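Local coordinates for imidazoleglycerol-phosphate dehydratase (Pyrococcus furiosus, PDB 5DNL), which catalyses the dehydration of imidazoleglycerol phosphate to imidazoleacetol phosphate, the sixth step of histidine biosynthesis, at residues Leu38-Arg43 / Val161-Ser166; Val103-Lys108 / Phe114-Leu119. All blocks are in the same frame, centred on the assembly; numbering follows the deposited sequence.

Contact 1: residues Leu38-Arg43 / Val161-Ser166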
ATOM      1  N   LEU A  38      15.190  35.218  33.100  1.00 12.33           N
ATOM      2  CA  LEU A  38      14.350  36.431  33.250  1.00 13.17           C
ATOM      3  C   LEU A  38      15.186  37.639  33.706  1.00 15.39           C
ATOM      4  O   LEU A  38      14.907  38.783  33.330  1.00 16.96           O
ATOM      5  CB  LEU A  38      13.214  36.181  34.235  1.00 13.66           C
ATOM      6  CG  LEU A  38      12.241  37.336  34.511  1.00 16.29           C
ATOM      7  CD1 LEU A  38      11.435  37.661  33.265  1.00 19.96           C
ATOM      8  CD2 LEU A  38      11.324  36.991  35.652  1.00 17.54           C
ATOM      9  N   GLY A  39      16.191  37.355  34.519  1.00 17.32           N
ATOM     10  CA  GLY A  39      17.082  38.392  35.034  1.00 18.04           C
ATOM     11  C   GLY A  39      16.581  39.026  36.307  1.00 25.04           C
ATOM     12  O   GLY A  39      16.905  40.177  36.582  1.00 23.21           O
ATOM     13  N   LYS A  40      15.805  38.285  37.088  1.00 21.10           N
ATOM     14  CA  LYS A  40      15.228  38.792  38.326  1.00 21.78           C
ATOM     15  C   LYS A  40      15.416  37.792  39.445  1.00 22.46           C
ATOM     16  O   LYS A  40      15.328  36.584  39.236  1.00 24.95           O
ATOM     17  CB  LYS A  40      13.748  39.133  38.121  1.00 22.98           C
ATOM     18  CG  LYS A  40      13.578  40.383  37.285  1.00 27.80           C
ATOM     19  CD  LYS A  40      12.142  40.845  37.148  1.00 42.05           C
ATOM     20  CE  LYS A  40      12.097  42.226  36.504  1.00 49.92           C
ATOM     21  NZ  LYS A  40      10.801  42.511  35.821  1.00 40.77           N
ATOM     22  N   ASP A  41      15.720  38.309  40.635  1.00 24.02           N
ATOM     23  CA  ASP A  41      15.680  37.531  41.855  1.00 22.73           C
ATOM     24  C   ASP A  41      14.225  37.227  42.164  1.00 20.89           C
ATOM     25  O   ASP A  41      13.338  38.058  41.920  1.00 25.33           O
ATOM     26  CB  ASP A  41      16.268  38.323  43.041  1.00 28.95           C
ATOM     27  CG  ASP A  41      17.772  38.517  42.940  1.00 35.17           C
ATOM     28  OD1 ASP A  41      18.500  37.521  42.746  1.00 42.93           O
ATOM     29  OD2 ASP A  41      18.225  39.672  43.083  1.00 41.23           O
ATOM     30  N   MET A  42      13.970  36.037  42.688  1.00 26.64           N
ATOM     31  CA  MET A  42      12.665  35.764  43.264  1.00 24.81           C
ATOM     32  C   MET A  42      12.724  34.736  44.381  1.00 23.44           C
ATOM     33  O   MET A  42      13.621  33.895  44.445  1.00 28.44           O
ATOM     34  CB  MET A  42      11.638  35.374  42.185  1.00 39.13           C
ATOM     35  CG  MET A  42      12.028  34.216  41.296  1.00 32.58           C
ATOM     36  SD  MET A  42      10.809  33.950  39.964  1.00 25.66           S
ATOM     37  CE  MET A  42      11.175  35.237  38.787  1.00 24.53           C
ATOM     38  N   ARG A  43      11.749  34.848  45.275  1.00 20.90           N
ATOM     39  CA  ARG A  43      11.575  33.920  46.360  1.00 21.70           C
ATOM     40  C   ARG A  43      10.324  33.133  46.046  1.00 20.59           C
ATOM     41  O   ARG A  43       9.299  33.716  45.778  1.00 21.31           O
ATOM     42  CB  ARG A  43      11.390  34.676  47.675  1.00 26.01           C
ATOM     43  CG  ARG A  43      11.126  33.773  48.876  1.00 36.97           C
ATOM     44  CD  ARG A  43      11.226  34.551  50.180  1.00 81.31           C
ATOM     45  NE  ARG A  43      10.902  33.715  51.337  1.00167.86           N
ATOM     46  CZ  ARG A  43       9.672  33.426  51.774  1.00111.50           C
ATOM     47  NH1 ARG A  43       8.579  33.897  51.168  1.00 54.36           N
ATOM     48  NH2 ARG A  43       9.531  32.648  52.845  1.00134.64           N
ATOM     49  N   VAL A 161      12.197  40.167  27.789  1.00 12.34           N
ATOM     50  CA  VAL A 161      11.933  41.141  26.729  1.00 13.72           C
ATOM     51  C   VAL A 161      10.503  41.683  26.842  1.00 15.98           C
ATOM     52  O   VAL A 161      10.259  42.895  26.775  1.00 16.67           O
ATOM     53  CB  VAL A 161      12.137  40.513  25.339  1.00 15.47           C
ATOM     54  CG1 VAL A 161      11.778  41.471  24.216  1.00 16.79           C
ATOM     55  CG2 VAL A 161      13.563  40.013  25.170  1.00 20.41           C
ATOM     56  N   ALA A 162       9.538  40.788  26.992  1.00 12.38           N
ATOM     57  CA  ALA A 162       8.121  41.156  26.948  1.00 12.99           C
ATOM     58  C   ALA A 162       7.644  42.015  28.113  1.00 13.13           C
ATOM     59  O   ALA A 162       6.665  42.762  27.955  1.00 14.41           O
ATOM     60  CB  ALA A 162       7.244  39.906  26.851  1.00 13.11           C
ATOM     61  N   THR A 163       8.305  41.904  29.274  1.00 14.27           N
ATOM     62  CA  THR A 163       7.866  42.585  30.496  1.00 14.01           C
ATOM     63  C   THR A 163       8.572  43.932  30.689  1.00 16.51           C
ATOM     64  O   THR A 163       8.297  44.619  31.667  1.00 19.88           O
ATOM     65  CB  THR A 163       8.084  41.708  31.749  1.00 15.10           C
ATOM     66  OG1 THR A 163       9.474  41.405  31.889  1.00 16.29           O
ATOM     67  CG2 THR A 163       7.281  40.409  31.658  1.00 16.80           C
ATOM     68  N   LYS A 164       9.456  44.303  29.775  1.00 15.98           N
ATOM     69  CA  LYS A 164      10.160  45.602  29.871  1.00 15.84           C
ATOM     70  C   LYS A 164       9.203  46.740  29.601  1.00 17.34           C
ATOM     71  O   LYS A 164       8.257  46.606  28.838  1.00 21.07           O
ATOM     72  CB  LYS A 164      11.306  45.668  28.856  1.00 21.48           C
ATOM     73  CG  LYS A 164      12.700  45.493  29.421  1.00 54.89           C
ATOM     74  CD  LYS A 164      13.771  45.659  28.340  1.00 44.06           C
ATOM     75  CE  LYS A 164      13.651  46.939  27.518  1.00108.41           C
ATOM     76  NZ  LYS A 164      14.880  47.207  26.721  1.00 99.04           N
ATOM     77  N   GLU A 165       9.464  47.899  30.204  1.00 18.79           N
ATOM     78  CA  GLU A 165       8.637  49.072  29.966  1.00 18.52           C
ATOM     79  C   GLU A 165       8.735  49.581  28.510  1.00 19.10           C
ATOM     80  O   GLU A 165       9.811  49.549  27.907  1.00 23.72           O
ATOM     81  CB  GLU A 165       9.005  50.190  30.972  1.00 22.65           C
ATOM     82  CG  GLU A 165       8.067  51.382  30.905  1.00 23.98           C
ATOM     83  CD  GLU A 165       8.312  52.401  32.001  1.00 41.77           C
ATOM     84  OE1 GLU A 165       7.571  53.400  32.055  1.00 43.13           O
ATOM     85  OE2 GLU A 165       9.239  52.209  32.805  1.00 36.18           O
ATOM     86  N   SER A 166       7.594  50.025  27.987  1.00 21.26           N
ATOM     87  CA  SER A 166       7.433  50.579  26.645  1.00 27.83           C
ATOM     88  C   SER A 166       6.962  52.019  26.755  1.00 25.13           C
ATOM     89  O   SER A 166       6.391  52.418  27.766  1.00 25.22           O
ATOM     90  CB  SER A 166       6.341  49.805  25.887  1.00 21.44           C
ATOM     91  OG  SER A 166       6.011  50.460  24.659  1.00 32.42           O
TER
HETATM   92  O   HOH W   1       9.454  40.528  34.629  1.00 34.91           O

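Contact 2: residues Val103-Lys108 / Phe114-Leu119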
ATOM      1  N   VAL A 103       2.054  23.892  23.520  1.00 13.16           N
ATOM      2  CA  VAL A 103       3.332  23.260  23.831  1.00 13.67           C
ATOM      3  C   VAL A 103       3.479  22.049  22.935  1.00 13.13           C
ATOM      4  O   VAL A 103       2.700  21.102  23.045  1.00 16.55           O
ATOM      5  CB  VAL A 103       3.403  22.872  25.317  1.00 14.70           C
ATOM      6  CG1 VAL A 103       4.704  22.141  25.647  1.00 19.15           C
ATOM      7  CG2 VAL A 103       3.212  24.099  26.214  1.00 14.87           C
ATOM      8  N   ASP A 104       4.452  22.104  22.030  1.00 12.48           N
ATOM      9  CA  ASP A 104       4.698  21.079  21.022  1.00 14.11           C
ATOM     10  C   ASP A 104       6.145  20.612  21.195  1.00 13.82           C
ATOM     11  O   ASP A 104       7.080  21.227  20.646  1.00 15.24           O
ATOM     12  CB  ASP A 104       4.453  21.669  19.634  1.00 18.42           C
ATOM     13  CG  ASP A 104       4.630  20.652  18.515  1.00 25.94           C
ATOM     14  OD1 ASP A 104       4.675  19.445  18.791  1.00 29.97           O
ATOM     15  OD2 ASP A 104       4.747  21.093  17.356  1.00 42.69           O
ATOM     16  N   VAL A 105       6.301  19.537  21.959  1.00 14.32           N
ATOM     17  CA  VAL A 105       7.587  18.886  22.179  1.00 15.36           C
ATOM     18  C   VAL A 105       7.515  17.425  21.768  1.00 16.38           C
ATOM     19  O   VAL A 105       6.416  16.861  21.567  1.00 16.91           O
ATOM     20  CB  VAL A 105       8.060  19.028  23.649  1.00 15.95           C
ATOM     21  CG1 VAL A 105       8.214  20.489  24.005  1.00 15.52           C
ATOM     22  CG2 VAL A 105       7.108  18.365  24.636  1.00 18.81           C
ATOM     23  N   ASN A 106       8.688  16.822  21.635  1.00 15.00           N
ATOM     24  CA  ASN A 106       8.811  15.444  21.169  1.00 16.02           C
ATOM     25  C   ASN A 106       9.995  14.834  21.883  1.00 14.74           C
ATOM     26  O   ASN A 106      11.141  14.949  21.441  1.00 16.64           O
ATOM     27  CB  ASN A 106       8.984  15.379  19.647  1.00 16.15           C
ATOM     28  CG  ASN A 106       8.990  13.953  19.120  1.00 26.94           C
ATOM     29  OD1 ASN A 106       8.809  13.000  19.863  1.00 35.71           O
ATOM     30  ND2 ASN A 106       9.189  13.812  17.818  1.00 44.26           N
ATOM     31  N   ILE A 107       9.708  14.266  23.045  1.00 16.07           N
ATOM     32  CA  ILE A 107      10.737  13.677  23.883  1.00 14.60           C
ATOM     33  C   ILE A 107      10.969  12.237  23.469  1.00 17.09           C
ATOM     34  O   ILE A 107      10.041  11.417  23.549  1.00 19.95           O
ATOM     35  CB  ILE A 107      10.322  13.732  25.352  1.00 15.21           C
ATOM     36  CG1 ILE A 107      10.199  15.186  25.833  1.00 17.93           C
ATOM     37  CG2 ILE A 107      11.319  12.974  26.211  1.00 16.15           C
ATOM     38  CD1 ILE A 107       9.679  15.337  27.243  1.00 22.50           C
ATOM     39  N   LYS A 108      12.184  11.932  23.030  1.00 14.68           N
ATOM     40  CA  LYS A 108      12.568  10.574  22.617  1.00 15.66           C
ATOM     41  C   LYS A 108      13.151   9.820  23.803  1.00 18.10           C
ATOM     42  O   LYS A 108      12.800   8.684  24.029  1.00 18.02           O
ATOM     43  CB  LYS A 108      13.553  10.595  21.459  1.00 18.29           C
ATOM     44  CG  LYS A 108      13.979   9.204  20.978  1.00 25.46           C
ATOM     45  CD  LYS A 108      14.842   9.257  19.731  1.00 41.68           C
ATOM     46  CE  LYS A 108      15.183   7.860  19.228  1.00 37.37           C
ATOM     47  NZ  LYS A 108      16.257   7.900  18.198  1.00109.04           N
ATOM     48  N   PHE A 114      10.562  14.434  34.686  1.00 13.33           N
ATOM     49  CA  PHE A 114      10.259  15.310  33.571  1.00 12.80           C
ATOM     50  C   PHE A 114       9.090  14.680  32.840  1.00 15.87           C
ATOM     51  O   PHE A 114       9.140  13.523  32.425  1.00 17.45           O
ATOM     52  CB  PHE A 114      11.463  15.471  32.644  1.00 13.62           C
ATOM     53  CG  PHE A 114      12.565  16.314  33.234  1.00 12.78           C
ATOM     54  CD1 PHE A 114      13.568  15.746  34.011  1.00 13.44           C
ATOM     55  CD2 PHE A 114      12.600  17.683  33.010  1.00 14.29           C
ATOM     56  CE1 PHE A 114      14.584  16.525  34.544  1.00 14.43           C
ATOM     57  CE2 PHE A 114      13.602  18.468  33.549  1.00 13.61           C
ATOM     58  CZ  PHE A 114      14.579  17.893  34.322  1.00 12.09           C
ATOM     59  N   ALA A 115       8.015  15.425  32.741  1.00 14.26           N
ATOM     60  CA  ALA A 115       6.823  14.938  32.072  1.00 12.73           C
ATOM     61  C   ALA A 115       6.171  16.037  31.276  1.00 15.11           C
ATOM     62  O   ALA A 115       6.053  17.182  31.750  1.00 15.14           O
ATOM     63  CB  ALA A 115       5.844  14.399  33.095  1.00 14.74           C
ATOM     64  N   VAL A 116       5.704  15.692  30.084  1.00 13.47           N
ATOM     65  CA  VAL A 116       4.986  16.635  29.244  1.00 13.17           C
ATOM     66  C   VAL A 116       3.737  17.143  29.977  1.00 13.21           C
ATOM     67  O   VAL A 116       3.410  18.345  29.879  1.00 13.68           O
ATOM     68  CB  VAL A 116       4.618  15.991  27.878  1.00 14.01           C
ATOM     69  CG1 VAL A 116       3.726  16.912  27.058  1.00 17.18           C
ATOM     70  CG2 VAL A 116       5.894  15.635  27.109  1.00 17.67           C
ATOM     71  N   SER A 117       3.020  16.271  30.684  1.00 13.03           N
ATOM     72  CA  SER A 117       1.843  16.699  31.476  1.00 14.12           C
ATOM     73  C   SER A 117       2.168  17.888  32.370  1.00 13.19           C
ATOM     74  O   SER A 117       1.454  18.889  32.392  1.00 14.35           O
ATOM     75  CB  SER A 117       1.304  15.561  32.357  1.00 15.16           C
ATOM     76  OG  SER A 117       0.403  16.064  33.388  1.00 18.86           O
ATOM     77  N   LEU A 118       3.268  17.782  33.091  1.00 12.08           N
ATOM     78  CA  LEU A 118       3.640  18.800  34.070  1.00 11.93           C
ATOM     79  C   LEU A 118       4.119  20.069  33.377  1.00 12.95           C
ATOM     80  O   LEU A 118       3.755  21.184  33.792  1.00 13.19           O
ATOM     81  CB  LEU A 118       4.694  18.264  35.022  1.00 13.43           C
ATOM     82  CG  LEU A 118       4.278  17.073  35.883  1.00 13.64           C
ATOM     83  CD1 LEU A 118       5.435  16.614  36.766  1.00 15.61           C
ATOM     84  CD2 LEU A 118       3.058  17.359  36.739  1.00 15.42           C
ATOM     85  N   LEU A 119       4.902  19.925  32.309  1.00 12.15           N
ATOM     86  CA  LEU A 119       5.314  21.095  31.525  1.00 12.04           C
ATOM     87  C   LEU A 119       4.123  21.853  30.993  1.00 10.98           C
ATOM     88  O   LEU A 119       4.009  23.072  31.157  1.00 11.40           O
ATOM     89  CB  LEU A 119       6.242  20.711  30.382  1.00 13.19           C
ATOM     90  CG  LEU A 119       6.586  21.838  29.415  1.00 13.60           C
ATOM     91  CD1 LEU A 119       7.392  22.937  30.095  1.00 15.52           C
ATOM     92  CD2 LEU A 119       7.358  21.261  28.237  1.00 15.85           C
TER

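Contact 1: residues Leu38-Arg43 / Val161-Ser166
Two helix C-termini meet here through a single bridging water, with Leu-38 and Lys-40 approaching Thr-163 where helix 25-38 turns into strand 42-48 and helix 144-162 runs out into a loop. The backbones stay well apart: the closest pair of alpha carbons, Leu-38 CA and Val-161 CA, is 8.4 Å apart, and only 72 Å² is buried in all. The side chains therefore have to span the gap. The ammonium group of Lys-40 stops short of its neighbour, with NZ 4.3 Å from OG1 of Thr-163, and the water closes the distance. Lys-40 NZ donates to it over 2.7 Å, and the water in turn donates to Thr-163 OG1 over 2.9 Å, the two bonds meeting at the water oxygen at about 101°. Lysine is long enough, with its chain extended beyond CB, to bring NZ within one water of Thr-163; NZ also makes a weak hydrogen bond to Asn-69. Thr-163 holds its hydroxyl between its own backbone N and carbonyl carbon (chi1 60°), where OG1 hydrogen-bonds to the carbonyl O of Leu-159 in the last turn of the helix. That hydroxyl thus serves the helix end and the water together. On the inner side Leu-38, a buried residue, approaches the same hydroxyl with its CD1 methyl, 4.4 Å from Thr-163 OG1, and gives the bridge an apolar flank. Beyond Thr-163, the carbonyl O of Lys-164 hydrogen-bonds to Thr-75 OG1. Gly-39, with no beta carbon to crowd the carbonyl O before it, takes up the positive phi (88°) that follows the last helical residue. A glycine so placed is a common way to end a helix, and here it lets the chain turn into strand 42-48 beside the end of helix 144-162.

Contact 2: residues Val103-Lys108 / Phe114-Leu119
The backbone of residues 103-108, leaving strand 100-104, outermost of its sheet within this chain, passes the first turn of helix 116-130 in the opposite direction, with Val-103 CA 8.2 Å from Leu-119 CA and Val-105 CA 7.9 Å from Val-116 CA. Extended geometry makes the side chains alternate, so Val-103, Val-105 and Ile-107 all face the helix while Asp-104 and Asn-106 turn outward. Apolar residues on one side and polar ones on the other suit a chain that has the helix on one face only. Val-116 takes the middle of the contact with a single methyl. Its chi1 of 173° sets CG2 opposite the carbonyl carbon, on the flank facing residues 103-108, where it meets CG2 of Val-105 tip to tip at 3.9 Å; the same methyl lies 3.8 Å from CD1 of Ile-107, the two side chains running antiparallel past each other. One turn on, Leu-119 presents CD2 to CG1 of Val-103 at 3.8 Å, the two chains crossing at a slant, and more loosely to CG1 of Val-105. Beta-branched valine and isoleucine suit an extended chain, Ile-107 using its longer CG1-CD1 branch; Leu-119 also touches Phe-152. Ala-115, at the N-cap position, accepts a backbone hydrogen bond from Leu-119 N. Two residues on, Ser-117 OG bonds to Glu-111 and Asn-143 of a second subunit, and its side chain touches His-52 of its own chain, a manganese ligand. A strand end packed on the opening turn of the next helix is the first half of a beta-alpha-beta crossover, completed by strand 133-140, parallel to strand 100-104.

From the N terminus, the chain passes helix 25-38 and enters the first side of contact 1 on its way into strand 42-48. The partner, residues 161-166, comes only after 117 further residues, so contact 1 closes a long loop that holds most of the fold. Contact 2 is nested within it: residues 103-108 and 114-119, with five residues between the segments, close a short loop in the connection from strand 100-104 to helix 116-130. The two contacts lie on opposite sides of the chain's centre, with their centres about 25 Å apart, and do not touch. Helix 144-162 joins them, packing early in its length on contact 2 and ending at contact 1.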